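Local coordinates for protein giardin subunit alpha-1 (Giardia intestinalis, PDB 4EVF) that binds calcium and, in a calcium-dependent way, phospholipids such as phosphatidylserine, and takes part in the parasite's attachment to the intestinal mucosa, at residues 233-238 with 264-269. Residues are numbered along the deposited sequence; the frame is centred on the assembly and turned at random.
Sequences YLINCA and HAYKIY
The hydroxyl oxygen of Tyr266 is gripped by two groups: Asn236 ND2 donates to Tyr266 OH over 3.0 Å, and the carboxylate of Asp275, on helix 272-279, is hydrogen-bonded to the same oxygen. The hydrogen bond from the amide is nearly straight, 174° at the hydrogen, and the oxygen lies in the amide plane of Asn236. The amide and the Tyr266 ring are turned steeply against each other. Against Tyr269 the same amide lies almost flat, its plane 16° from that of the ring, and Asn236 CG stands 3.7 Å from Tyr269 CG. Asn236 CB adds a CH-pi contact over that face, 4.2 Å from the centroid of the Tyr269 ring, while CG1 of Ile268 covers the opposite face over its centre. With its CG anti to the backbone N (chi1 -177°), Asn236 extends from helix 227-240 between the two tyrosines, one meeting its N-H, the other stacking on its amide. At its far end Tyr269 reaches back to Tyr233, about one turn earlier on helix 227-240: its OH sits at the edge of the Tyr233 ring, near the ring plane, and 3.6 Å from Tyr233 CB. Tyr233 itself meets Phe222 and, edge-to-face, Tyr218 of helix 211-225. Ile235 CG2 meets Tyr266 CE1 obliquely at 4.0 Å, and both residues also touch Met272. The contact thus joins helix 227-240 to segment 264-269, within the predicted fourth annexin repeat. Straight bond and flat stack together restrict rotation of the Asn236 amide, and accepting from Asn236 while bonded to the Asp275 carboxylate would probably polarise the Tyr266 hydroxyl, giving this largely aromatic interface a directional polar link.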
loop_
_atom_site.group_PDB
_atom_site.type_symbol
_atom_site.label_atom_id
_atom_site.label_comp_id
_atom_site.label_asym_id
_atom_site.label_seq_id
_atom_site.Cartn_x
_atom_site.Cartn_y
_atom_site.Cartn_z
ATOM N N TYR A 233 -1.836 5.794 -7.887
ATOM C CA TYR A 233 -0.488 6.186 -8.292
ATOM C C TYR A 233 0.514 5.024 -8.320
ATOM O O TYR A 233 1.303 4.870 -9.258
ATOM C CB TYR A 233 0.023 7.284 -7.354
ATOM C CG TYR A 233 1.481 7.642 -7.585
ATOM C CD1 TYR A 233 1.889 8.223 -8.784
ATOM C CD2 TYR A 233 2.443 7.409 -6.609
ATOM C CE1 TYR A 233 3.210 8.555 -9.008
ATOM C CE2 TYR A 233 3.785 7.741 -6.830
ATOM C CZ TYR A 233 4.155 8.313 -8.037
ATOM O OH TYR A 233 5.476 8.651 -8.284
ATOM N N LEU A 234 0.511 4.223 -7.265
ATOM C CA LEU A 234 1.410 3.093 -7.207
ATOM C C LEU A 234 0.986 2.012 -8.210
ATOM O O LEU A 234 1.825 1.334 -8.778
ATOM C CB LEU A 234 1.485 2.546 -5.773
ATOM C CG LEU A 234 2.197 3.368 -4.678
ATOM C CD1 LEU A 234 2.110 2.771 -3.265
ATOM C CD2 LEU A 234 3.639 3.703 -5.040
ATOM N N ILE A 235 -0.202 1.932 -8.646
ATOM C CA ILE A 235 -0.587 0.967 -9.689
ATOM C C ILE A 235 -0.147 1.456 -11.053
ATOM O O ILE A 235 0.339 0.681 -11.875
ATOM C CB ILE A 235 -2.101 0.707 -9.680
ATOM C CG1 ILE A 235 -2.458 -0.155 -8.468
ATOM C CG2 ILE A 235 -2.564 0.035 -10.967
ATOM C CD1 ILE A 235 -3.959 -0.291 -8.261
ATOM N N ASN A 236 -0.288 2.756 -11.273
ATOM C CA ASN A 236 0.197 3.358 -12.504
ATOM C C ASN A 236 1.730 3.192 -12.651
ATOM O O ASN A 236 2.225 2.850 -13.729
ATOM C CB ASN A 236 -0.249 4.821 -12.572
ATOM C CG ASN A 236 0.161 5.496 -13.862
ATOM O OD1 ASN A 236 1.076 6.323 -13.871
ATOM N ND2 ASN A 236 -0.512 5.149 -14.960
ATOM N N CYS A 237 2.463 3.421 -11.562
ATOM C CA CYS A 237 3.899 3.183 -11.524
ATOM C C CYS A 237 4.211 1.746 -11.929
ATOM O O CYS A 237 5.075 1.512 -12.774
ATOM C CB CYS A 237 4.485 3.473 -10.135
ATOM S SG CYS A 237 4.415 5.204 -9.571
ATOM N N ALA A 238 3.507 0.784 -11.332
ATOM C CA ALA A 238 3.707 -0.619 -11.685
ATOM C C ALA A 238 3.432 -0.873 -13.163
ATOM O O ALA A 238 4.138 -1.647 -13.813
ATOM C CB ALA A 238 2.821 -1.538 -10.811
ATOM N N HIS A 264 -11.372 4.834 -9.718
ATOM C CA HIS A 264 -11.958 6.134 -10.021
ATOM C C HIS A 264 -10.896 7.221 -9.977
ATOM O O HIS A 264 -10.863 8.116 -10.833
ATOM C CB HIS A 264 -13.102 6.433 -9.051
ATOM C CG HIS A 264 -14.166 5.377 -9.045
ATOM N ND1 HIS A 264 -15.087 5.243 -10.065
ATOM C CD2 HIS A 264 -14.439 4.385 -8.161
ATOM C CE1 HIS A 264 -15.886 4.223 -9.804
ATOM N NE2 HIS A 264 -15.516 3.689 -8.653
ATOM N N ALA A 265 -10.013 7.129 -8.991
ATOM C CA ALA A 265 -8.917 8.077 -8.867
ATOM C C ALA A 265 -7.890 7.846 -9.966
ATOM O O ALA A 265 -7.061 8.709 -10.249
ATOM C CB ALA A 265 -8.260 7.956 -7.503
ATOM N N TYR A 266 -7.943 6.667 -10.572
ATOM C CA TYR A 266 -6.996 6.300 -11.623
ATOM C C TYR A 266 -7.255 7.062 -12.927
ATOM O O TYR A 266 -6.386 7.131 -13.802
ATOM C CB TYR A 266 -7.036 4.793 -11.880
ATOM C CG TYR A 266 -5.869 4.308 -12.706
ATOM C CD1 TYR A 266 -4.686 3.900 -12.095
ATOM C CD2 TYR A 266 -5.934 4.286 -14.096
ATOM C CE1 TYR A 266 -3.604 3.471 -12.841
ATOM C CE2 TYR A 266 -4.851 3.853 -14.853
ATOM C CZ TYR A 266 -3.693 3.453 -14.219
ATOM O OH TYR A 266 -2.616 3.015 -14.945
ATOM N N LYS A 267 -8.447 7.632 -13.049
ATOM C CA LYS A 267 -8.858 8.309 -14.281
ATOM C C LYS A 267 -7.910 9.428 -14.704
ATOM O O LYS A 267 -7.858 9.786 -15.884
ATOM C CB LYS A 267 -10.290 8.830 -14.160
ATOM C CG LYS A 267 -11.310 7.723 -14.014
ATOM N N ILE A 268 -7.154 9.971 -13.755
ATOM C CA ILE A 268 -6.163 10.985 -14.096
ATOM C C ILE A 268 -4.991 10.389 -14.891
ATOM O O ILE A 268 -4.253 11.114 -15.551
ATOM C CB ILE A 268 -5.627 11.729 -12.851
ATOM C CG1 ILE A 268 -4.859 10.778 -11.942
ATOM C CG2 ILE A 268 -6.767 12.388 -12.088
ATOM C CD1 ILE A 268 -4.363 11.422 -10.676
ATOM N N TYR A 269 -4.822 9.074 -14.828
ATOM C CA TYR A 269 -3.754 8.421 -15.581
ATOM C C TYR A 269 -4.299 7.754 -16.836
ATOM O O TYR A 269 -3.655 7.752 -17.881
ATOM C CB TYR A 269 -3.024 7.401 -14.712
ATOM C CG TYR A 269 -2.605 7.962 -13.381
ATOM C CD1 TYR A 269 -3.230 7.557 -12.212
ATOM C CD2 TYR A 269 -1.599 8.917 -13.296
ATOM C CE1 TYR A 269 -2.864 8.075 -10.989
ATOM C CE2 TYR A 269 -1.217 9.446 -12.073
ATOM C CZ TYR A 269 -1.850 9.014 -10.916
ATOM O OH TYR A 269 -1.488 9.532 -9.693
#